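Local coordinates for protein peptidase S8 and S53, subtilisin, kexin, sedolisin (Mycobacterium smegmatis, PDB 4KG7) that probably cleaves proteins as a subtilisin-like serine endopeptidase (the mycosin MycP3) of the ESX-3 type VII secretion system, at residues G18-P22 / D90-S94; A70-V76 / L130-N136; A173-S179 / D207-A213. All blocks are in the same frame, centred on the assembly; numbering follows the deposited sequence.

How the interactions relate
Interactions 2 and 3 are both buried in the parallel sheet of the subtilisin fold, where strands 68-73 and 175-178 are neighbours; backbone bonds from Ala70 to Val175 and Asn177 fuse them into one continuous layer. Interaction 1 lies farther out, about 19 Å from the centre of the chain, where an N-terminal loop meets the end of strand 85-90, and it touches interaction 2 through Tyr91 and the Arg134 salt bridges. Chemistry follows place. Interaction 3 is almost wholly backbone bonds and aliphatic packing, interaction 2 adds polar groups, water and the predicted catalytic Asp73 at its C-terminal end, and interaction 1 relies on one tyrosine ring and loop carbonyls.

Interaction 1: G18-P22 / D90-S94; sequences GTAGP and DYIES
Gly21 and Tyr91 bring the two loops to a CA-CA distance of 4.1 Å, and Gly21 N donates to Asp90 O over 2.9 Å along a bent path of 136° at the hydrogen. Gly21 suits this place because its positive phi and extended psi would press a CB against the preceding carbonyl oxygen. Tyr91 carries most of the side-chain contact. Its CG is anti to the carbonyl carbon (chi1 -73°), which lays the ring along residues 19-21, with Ala20 CB and Gly21 N over one face near the rim; the small Ala20 permits this close approach. Tyr91 OH donates to Thr19 O at 2.9 Å, from above the carbonyl plane. Pro22 packs at the backbone end of Tyr91, its CB 3.2 Å from Tyr91 O and its CG 3.5 Å from Ile92 O. Asp90 OD1 accepts from Ile92 N at 2.8 Å, an Asx turn, while OD2 is held by Thr95 and Arg134. The contact thus lays the N-terminal loop on the subtilase domain, at the end of outermost sheet strand 85-90. Helix 150-170 flanks it, Arg163 and Arg167 binding the loop's carbonyls, while Ile133 of strand 129-134 packs on Tyr91.

Interaction 2: A70-V76 / L130-N136; sequences AVIDTGV and LISIRQN
Parallel strand pairing in the central sheet of the subtilisin fold sets Ala70, Val71, Ile72 and Asp73 beside Ile131, Ser132, Ile133 and Arg134, with axes 4.7 Å apart and 20° from parallel. Backbone hydrogen bonds run from Val71 N to Ile131 O (2.7 Å), Ile133 N to Val71 O and Asp73 N to Ile133 O; Gln135 N then reaches Asp73 O at 2.8 Å, past the strand end. In apolar packing, branched Val71 and Leu130 meet through CG2 and CD2, and Ile72 CG2, anti to the backbone N, lies 3.5 Å from the aliphatic CB of Gln135, whose amide goes on to Thr160. The small Ser132 side chain lies against Val76 of the returning loop, which Gly75 permits at phi 93°; Arg134 CD lies 3.3 Å from Thr74 O. Among polar links, one water joins Val71 O, Ser132 OG (also bonded to Gly97 O) and, weakly, Gly75 N; a second bridges Thr74 O and Arg134 NH1, while Arg134 NH2 makes salt bridges with Asp90 and Glu93. OD1 of Asp73, the predicted charge-relay aspartate, takes Thr74 N on its anti lone pair and also binds His104 ND1. Helix 104-113 covers the Asp73 face, helix 150-170 the Ile72 face, and strand 85-90 flanks strand 129-134.

Interaction 3: A173-S179 / D207-A213; sequences ARVINIS and DAVIVAA
Five backbone hydrogen bonds join residues 174-178 to 209-213 as neighbouring parallel strands of the subtilisin-fold sheet, their axes 4.6 Å apart and 15° from parallel. Val209 N to Arg174 O (3.0 Å) opens the series, Ile176 N to Val209 O, Val211 N to Ile176 O and Ile178 N to Val211 O continue it, and Ala213 N to Ile178 O closes it. Val211 N to Ile176 O is almost straight, 175° at the hydrogen. Aliphatic side chains, mostly beta-branched and so suited to extended strands, pack on both faces. Ile178 and Ile210 lie side by side and point the same way, with CD1 of Ile178 3.7 Å from CG2 of Ile210; Ile178 CG1 is anti to the carbonyl carbon (chi1 -51°), which brings its CD1 back along the strand to that methyl. Ile176 CD1 similarly reaches Ala208 CB at 3.8 Å, alanine being short enough to receive it. On the other face Val175 CG1 meets Val211 CG2 at 4.3 Å.

Beyond this apolar core, a water accepts from Arg174 NH1 in the guanidinium plane, and Gln67 holds Arg174 NE. Arg333 pairs with Asp207 OD2 and donates to Arg174 O, tying both strand starts together, and Ala341 N holds Asp207 OD1. Ser179 OG bonds to the backbone carbonyl of Ser319, the predicted nucleophile. Helix 193-205 lies in the connection between the strands, helix 318-335 packs on Val175 and Val211, helix 104-113 on Asn177 and Ser179, and strand 68-73 pairs with the other edge of 175-178.

Interaction 1: G18-P22 / D90-S94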
loop_
_atom_site.group_PDB
_atom_site.type_symbol
_atom_site.label_atom_id
_atom_site.label_comp_id
_atom_site.label_asym_id
_atom_site.label_seq_id
_atom_site.Cartn_x
_atom_site.Cartn_y
_atom_site.Cartn_z
ATOM N N GLY A 18 -17.732 -7.658 -5.996
ATOM C CA GLY A 18 -16.319 -7.986 -6.036
ATOM C C GLY A 18 -15.869 -8.838 -7.235
ATOM O O GLY A 18 -14.813 -9.423 -7.206
ATOM N N THR A 19 -16.669 -8.860 -8.293
ATOM C CA THR A 19 -16.352 -9.530 -9.538
ATOM C C THR A 19 -14.979 -9.126 -9.995
ATOM O O THR A 19 -14.610 -7.941 -9.903
ATOM C CB THR A 19 -17.378 -9.095 -10.621
ATOM O OG1 THR A 19 -18.713 -9.248 -10.097
ATOM C CG2 THR A 19 -17.260 -9.883 -11.921
ATOM N N ALA A 20 -14.221 -10.089 -10.503
ATOM C CA ALA A 20 -12.914 -9.781 -11.062
ATOM C C ALA A 20 -13.037 -9.481 -12.555
ATOM O O ALA A 20 -14.125 -9.414 -13.097
ATOM C CB ALA A 20 -11.946 -10.925 -10.787
ATOM N N GLY A 21 -11.889 -9.261 -13.197
ATOM C CA GLY A 21 -11.808 -9.047 -14.639
ATOM C C GLY A 21 -11.775 -7.573 -15.040
ATOM O O GLY A 21 -12.353 -6.720 -14.388
ATOM N N PRO A 22 -11.123 -7.270 -16.163
ATOM C CA PRO A 22 -11.092 -5.891 -16.650
ATOM C C PRO A 22 -12.440 -5.478 -17.246
ATOM O O PRO A 22 -13.208 -6.334 -17.661
ATOM C CB PRO A 22 -10.018 -5.956 -17.736
ATOM C CG PRO A 22 -10.163 -7.324 -18.276
ATOM C CD PRO A 22 -10.360 -8.170 -17.043
ATOM N N ASP A 90 -7.674 -11.288 -10.938
ATOM C CA ASP A 90 -6.986 -10.414 -11.883
ATOM C C ASP A 90 -8.009 -9.451 -12.511
ATOM O O ASP A 90 -9.090 -9.867 -12.951
ATOM C CB ASP A 90 -6.336 -11.322 -12.940
ATOM C CG ASP A 90 -5.337 -10.616 -13.847
ATOM O OD1 ASP A 90 -5.161 -9.393 -13.771
ATOM O OD2 ASP A 90 -4.724 -11.323 -14.686
ATOM N N TYR A 91 -7.639 -8.176 -12.565
ATOM C CA TYR A 91 -8.445 -7.109 -13.177
ATOM C C TYR A 91 -7.778 -6.616 -14.469
ATOM O O TYR A 91 -8.262 -5.662 -15.060
ATOM C CB TYR A 91 -8.630 -5.931 -12.198
ATOM C CG TYR A 91 -9.591 -6.320 -11.111
ATOM C CD1 TYR A 91 -9.159 -7.073 -10.011
ATOM C CD2 TYR A 91 -10.927 -6.023 -11.210
ATOM C CE1 TYR A 91 -10.054 -7.473 -9.019
ATOM C CE2 TYR A 91 -11.822 -6.418 -10.232
ATOM C CZ TYR A 91 -11.378 -7.140 -9.139
ATOM O OH TYR A 91 -12.266 -7.567 -8.169
ATOM N N ILE A 92 -6.725 -7.306 -14.917
ATOM C CA ILE A 92 -5.957 -6.924 -16.128
ATOM C C ILE A 92 -6.120 -8.004 -17.197
ATOM O O ILE A 92 -6.700 -7.751 -18.251
ATOM C CB ILE A 92 -4.477 -6.664 -15.805
ATOM C CG1 ILE A 92 -4.326 -5.464 -14.847
ATOM C CG2 ILE A 92 -3.714 -6.388 -17.080
ATOM C CD1 ILE A 92 -4.676 -4.107 -15.419
ATOM N N GLU A 93 -5.647 -9.209 -16.893
ATOM C CA GLU A 93 -5.910 -10.386 -17.705
ATOM C C GLU A 93 -6.868 -11.295 -16.932
ATOM O O GLU A 93 -7.646 -10.810 -16.104
ATOM C CB GLU A 93 -4.604 -11.102 -18.067
ATOM C CG GLU A 93 -3.573 -10.238 -18.791
ATOM C CD GLU A 93 -2.320 -11.004 -19.137
ATOM O OE1 GLU A 93 -1.606 -11.437 -18.209
ATOM O OE2 GLU A 93 -2.031 -11.173 -20.351
ATOM N N SER A 94 -6.781 -12.607 -17.165
ATOM C CA SER A 94 -7.668 -13.576 -16.513
ATOM C C SER A 94 -6.875 -14.577 -15.687
ATOM O O SER A 94 -7.297 -15.740 -15.501
ATOM C CB SER A 94 -8.531 -14.299 -17.558
ATOM O OG SER A 94 -7.736 -14.937 -18.542
#

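Interaction 2: A70-V76 / L130-N136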
loop_
_atom_site.group_PDB
_atom_site.type_symbol
_atom_site.label_atom_id
_atom_site.label_comp_id
_atom_site.label_asym_id
_atom_site.label_seq_id
_atom_site.Cartn_x
_atom_site.Cartn_y
_atom_site.Cartn_z
ATOM N N ALA A 70 -4.666 -8.916 2.233
ATOM C CA ALA A 70 -4.837 -8.827 0.776
ATOM C C ALA A 70 -3.860 -7.813 0.211
ATOM O O ALA A 70 -3.760 -6.716 0.733
ATOM C CB ALA A 70 -6.252 -8.415 0.420
ATOM N N VAL A 71 -3.184 -8.184 -0.873
ATOM C CA VAL A 71 -2.241 -7.324 -1.585
ATOM C C VAL A 71 -2.922 -6.993 -2.914
ATOM O O VAL A 71 -3.011 -7.845 -3.801
ATOM C CB VAL A 71 -0.903 -8.075 -1.759
ATOM C CG1 VAL A 71 0.074 -7.253 -2.594
ATOM C CG2 VAL A 71 -0.301 -8.395 -0.407
ATOM N N ILE A 72 -3.455 -5.780 -2.993
ATOM C CA ILE A 72 -4.123 -5.269 -4.180
ATOM C C ILE A 72 -3.048 -4.531 -4.938
ATOM O O ILE A 72 -2.642 -3.475 -4.529
ATOM C CB ILE A 72 -5.314 -4.384 -3.788
ATOM C CG1 ILE A 72 -6.333 -5.210 -2.980
ATOM C CG2 ILE A 72 -5.918 -3.757 -5.020
ATOM C CD1 ILE A 72 -7.582 -4.424 -2.620
ATOM N N ASP A 73 -2.518 -5.140 -6.005
ATOM C CA ASP A 73 -1.260 -4.646 -6.573
ATOM C C ASP A 73 -1.081 -5.183 -7.989
ATOM O O ASP A 73 -2.053 -5.408 -8.700
ATOM C CB ASP A 73 -0.111 -5.025 -5.638
ATOM C CG ASP A 73 1.011 -4.019 -5.627
ATOM O OD1 ASP A 73 1.711 -3.944 -6.640
ATOM O OD2 ASP A 73 1.243 -3.312 -4.602
ATOM N N THR A 74 0.170 -5.337 -8.411
ATOM C CA THR A 74 0.502 -5.799 -9.754
ATOM C C THR A 74 0.613 -7.344 -9.854
ATOM O O THR A 74 1.186 -7.861 -10.819
ATOM C CB THR A 74 1.840 -5.208 -10.248
ATOM O OG1 THR A 74 2.933 -5.764 -9.499
ATOM C CG2 THR A 74 1.879 -3.666 -10.177
ATOM N N GLY A 75 0.049 -8.078 -8.884
ATOM C CA GLY A 75 0.260 -9.519 -8.811
ATOM C C GLY A 75 1.438 -9.834 -7.915
ATOM O O GLY A 75 2.301 -8.962 -7.650
ATOM N N VAL A 76 1.491 -11.087 -7.471
ATOM C CA VAL A 76 2.542 -11.558 -6.584
ATOM C C VAL A 76 3.056 -12.863 -7.137
ATOM O O VAL A 76 2.290 -13.810 -7.315
ATOM C CB VAL A 76 2.042 -11.780 -5.142
ATOM C CG1 VAL A 76 3.135 -12.369 -4.244
ATOM C CG2 VAL A 76 1.536 -10.492 -4.537
ATOM N N LEU A 130 -1.198 -14.364 2.675
ATOM C CA LEU A 130 -1.462 -13.306 1.746
ATOM C C LEU A 130 -2.470 -13.764 0.711
ATOM O O LEU A 130 -2.493 -14.933 0.344
ATOM C CB LEU A 130 -0.175 -12.948 0.991
ATOM C CG LEU A 130 0.939 -12.417 1.880
ATOM C CD1 LEU A 130 2.223 -12.316 1.070
ATOM C CD2 LEU A 130 0.547 -11.092 2.481
ATOM N N ILE A 131 -3.308 -12.839 0.270
ATOM C CA ILE A 131 -4.131 -13.020 -0.944
ATOM C C ILE A 131 -3.662 -11.981 -1.949
ATOM O O ILE A 131 -3.630 -10.767 -1.634
ATOM C CB ILE A 131 -5.627 -12.796 -0.668
ATOM C CG1 ILE A 131 -6.148 -13.805 0.342
ATOM C CG2 ILE A 131 -6.421 -12.910 -1.963
ATOM C CD1 ILE A 131 -7.470 -13.390 0.941
ATOM N N SER A 132 -3.286 -12.431 -3.147
ATOM C CA SER A 132 -2.870 -11.517 -4.213
ATOM C C SER A 132 -3.987 -11.263 -5.220
ATOM O O SER A 132 -4.464 -12.187 -5.859
ATOM C CB SER A 132 -1.711 -12.097 -4.992
ATOM O OG SER A 132 -1.377 -11.211 -6.027
ATOM N N ILE A 133 -4.362 -9.996 -5.362
ATOM C CA ILE A 133 -5.347 -9.553 -6.358
ATOM C C ILE A 133 -4.602 -8.608 -7.292
ATOM O O ILE A 133 -4.124 -7.542 -6.866
ATOM C CB ILE A 133 -6.523 -8.797 -5.702
ATOM C CG1 ILE A 133 -7.273 -9.722 -4.741
ATOM C CG2 ILE A 133 -7.484 -8.264 -6.754
ATOM C CD1 ILE A 133 -8.278 -8.982 -3.876
ATOM N N ARG A 134 -4.453 -8.984 -8.549
ATOM C CA ARG A 134 -3.800 -8.085 -9.481
ATOM C C ARG A 134 -4.828 -7.070 -9.968
ATOM O O ARG A 134 -5.703 -7.370 -10.757
ATOM C CB ARG A 134 -3.134 -8.776 -10.695
ATOM C CG ARG A 134 -2.496 -7.730 -11.620
ATOM C CD ARG A 134 -1.511 -8.279 -12.621
ATOM N NE ARG A 134 -2.144 -9.076 -13.659
ATOM C CZ ARG A 134 -1.498 -9.567 -14.704
ATOM N NH1 ARG A 134 -0.216 -9.286 -14.890
ATOM N NH2 ARG A 134 -2.152 -10.312 -15.592
ATOM N N GLN A 135 -4.701 -5.851 -9.477
ATOM C CA GLN A 135 -5.634 -4.775 -9.789
ATOM C C GLN A 135 -5.135 -3.841 -10.861
ATOM O O GLN A 135 -5.944 -3.159 -11.511
ATOM C CB GLN A 135 -5.995 -4.019 -8.487
ATOM C CG GLN A 135 -6.959 -2.854 -8.640
ATOM C CD GLN A 135 -6.264 -1.526 -8.914
ATOM O OE1 GLN A 135 -5.075 -1.339 -8.593
ATOM N NE2 GLN A 135 -6.979 -0.597 -9.542
ATOM N N ASN A 136 -3.825 -3.792 -11.062
ATOM C CA ASN A 136 -3.286 -2.937 -12.115
ATOM C C ASN A 136 -1.925 -3.332 -12.567
ATOM O O ASN A 136 -1.228 -4.092 -11.897
ATOM C CB ASN A 136 -3.298 -1.464 -11.711
ATOM C CG ASN A 136 -3.572 -0.519 -12.913
ATOM O OD1 ASN A 136 -3.504 -0.870 -14.147
ATOM N ND2 ASN A 136 -3.909 0.725 -12.550
HETATM O O HOH W 1 -1.123 -8.330 -6.156
HETATM O O HOH W 2 1.748 -7.489 -13.411
#

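Interaction 3: A173-S179 / D207-A213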
loop_
_atom_site.group_PDB
_atom_site.type_symbol
_atom_site.label_atom_id
_atom_site.label_comp_id
_atom_site.label_asym_id
_atom_site.label_seq_id
_atom_site.Cartn_x
_atom_site.Cartn_y
_atom_site.Cartn_z
ATOM N N ALA A 173 -10.062 -10.986 4.160
ATOM C CA ALA A 173 -8.932 -10.162 4.523
ATOM C C ALA A 173 -9.205 -9.322 5.747
ATOM O O ALA A 173 -10.207 -8.604 5.789
ATOM C CB ALA A 173 -8.538 -9.246 3.376
ATOM N N ARG A 174 -8.280 -9.413 6.706
ATOM C CA ARG A 174 -8.242 -8.617 7.925
ATOM C C ARG A 174 -7.510 -7.292 7.739
ATOM O O ARG A 174 -7.739 -6.327 8.478
ATOM C CB ARG A 174 -7.510 -9.429 9.000
ATOM C CG ARG A 174 -8.225 -10.697 9.409
ATOM C CD ARG A 174 -9.231 -10.381 10.497
ATOM N NE ARG A 174 -8.580 -10.391 11.803
ATOM C CZ ARG A 174 -9.109 -9.966 12.950
ATOM N NH1 ARG A 174 -10.312 -9.422 12.991
ATOM N NH2 ARG A 174 -8.394 -10.065 14.070
ATOM N N VAL A 175 -6.581 -7.271 6.794
ATOM C CA VAL A 175 -5.808 -6.087 6.432
ATOM C C VAL A 175 -5.823 -6.081 4.923
ATOM O O VAL A 175 -5.663 -7.147 4.309
ATOM C CB VAL A 175 -4.343 -6.164 6.960
ATOM C CG1 VAL A 175 -3.557 -4.928 6.573
ATOM C CG2 VAL A 175 -4.322 -6.366 8.475
ATOM N N ILE A 176 -6.044 -4.910 4.313
ATOM C CA ILE A 176 -6.064 -4.777 2.863
ATOM C C ILE A 176 -5.023 -3.705 2.520
ATOM O O ILE A 176 -5.151 -2.541 2.931
ATOM C CB ILE A 176 -7.460 -4.347 2.378
ATOM C CG1 ILE A 176 -8.470 -5.460 2.633
ATOM C CG2 ILE A 176 -7.419 -4.020 0.885
ATOM C CD1 ILE A 176 -9.928 -5.083 2.390
ATOM N N ASN A 177 -4.004 -4.100 1.770
ATOM C CA ASN A 177 -2.878 -3.258 1.410
ATOM C C ASN A 177 -3.008 -2.733 -0.014
ATOM O O ASN A 177 -3.152 -3.525 -0.960
ATOM C CB ASN A 177 -1.568 -4.036 1.557
ATOM C CG ASN A 177 -0.364 -3.152 1.339
ATOM O OD1 ASN A 177 0.141 -2.516 2.256
ATOM N ND2 ASN A 177 0.082 -3.071 0.113
ATOM N N ILE A 178 -2.932 -1.410 -0.152
ATOM C CA ILE A 178 -3.063 -0.738 -1.433
ATOM C C ILE A 178 -1.828 0.147 -1.607
ATOM O O ILE A 178 -1.819 1.327 -1.262
ATOM C CB ILE A 178 -4.376 0.068 -1.526
ATOM C CG1 ILE A 178 -5.592 -0.783 -1.144
ATOM C CG2 ILE A 178 -4.554 0.695 -2.901
ATOM C CD1 ILE A 178 -6.882 -0.022 -0.935
ATOM N N SER A 179 -0.761 -0.454 -2.156
ATOM C CA SER A 179 0.496 0.260 -2.328
ATOM C C SER A 179 0.587 1.086 -3.613
ATOM O O SER A 179 1.483 1.947 -3.739
ATOM C CB SER A 179 1.663 -0.713 -2.251
ATOM O OG SER A 179 1.917 -1.106 -0.921
ATOM N N ASP A 207 -14.922 -4.918 8.588
ATOM C CA ASP A 207 -13.976 -4.699 9.683
ATOM C C ASP A 207 -12.525 -4.892 9.277
ATOM O O ASP A 207 -11.703 -5.337 10.088
ATOM C CB ASP A 207 -14.306 -5.602 10.891
ATOM C CG ASP A 207 -13.550 -5.189 12.168
ATOM O OD1 ASP A 207 -13.532 -3.993 12.492
ATOM O OD2 ASP A 207 -13.007 -6.090 12.845
ATOM N N ALA A 208 -12.184 -4.525 8.039
ATOM C CA ALA A 208 -10.800 -4.635 7.563
ATOM C C ALA A 208 -10.026 -3.353 7.789
ATOM O O ALA A 208 -10.570 -2.274 7.574
ATOM C CB ALA A 208 -10.789 -4.988 6.087
ATOM N N VAL A 209 -8.770 -3.486 8.216
ATOM C CA VAL A 209 -7.854 -2.362 8.234
ATOM C C VAL A 209 -7.310 -2.164 6.813
ATOM O O VAL A 209 -6.650 -3.047 6.264
ATOM C CB VAL A 209 -6.676 -2.614 9.195
ATOM C CG1 VAL A 209 -5.656 -1.489 9.085
ATOM C CG2 VAL A 209 -7.187 -2.700 10.615
ATOM N N ILE A 210 -7.583 -0.994 6.239
ATOM C CA ILE A 210 -7.176 -0.697 4.879
ATOM C C ILE A 210 -6.021 0.294 4.959
ATOM O O ILE A 210 -6.126 1.343 5.581
ATOM C CB ILE A 210 -8.311 -0.084 4.040
ATOM C CG1 ILE A 210 -9.591 -0.958 4.056
ATOM C CG2 ILE A 210 -7.855 0.177 2.605
ATOM C CD1 ILE A 210 -10.786 -0.245 3.460
ATOM N N VAL A 211 -4.931 -0.081 4.346
ATOM C CA VAL A 211 -3.686 0.680 4.358
ATOM C C VAL A 211 -3.334 1.044 2.930
ATOM O O VAL A 211 -3.295 0.174 2.064
ATOM C CB VAL A 211 -2.525 -0.170 4.976
ATOM C CG1 VAL A 211 -1.220 0.597 5.031
ATOM C CG2 VAL A 211 -2.896 -0.653 6.360
ATOM N N ALA A 212 -3.034 2.328 2.704
ATOM C CA ALA A 212 -2.728 2.842 1.363
ATOM C C ALA A 212 -1.467 3.689 1.367
ATOM O O ALA A 212 -1.242 4.480 2.283
ATOM C CB ALA A 212 -3.912 3.665 0.833
ATOM N N ALA A 213 -0.645 3.567 0.337
ATOM C CA ALA A 213 0.481 4.454 0.158
ATOM C C ALA A 213 0.022 5.887 -0.078
ATOM O O ALA A 213 -0.923 6.113 -0.824
ATOM C CB ALA A 213 1.298 3.983 -1.043
HETATM O O HOH W 3 -11.961 -8.642 10.920
#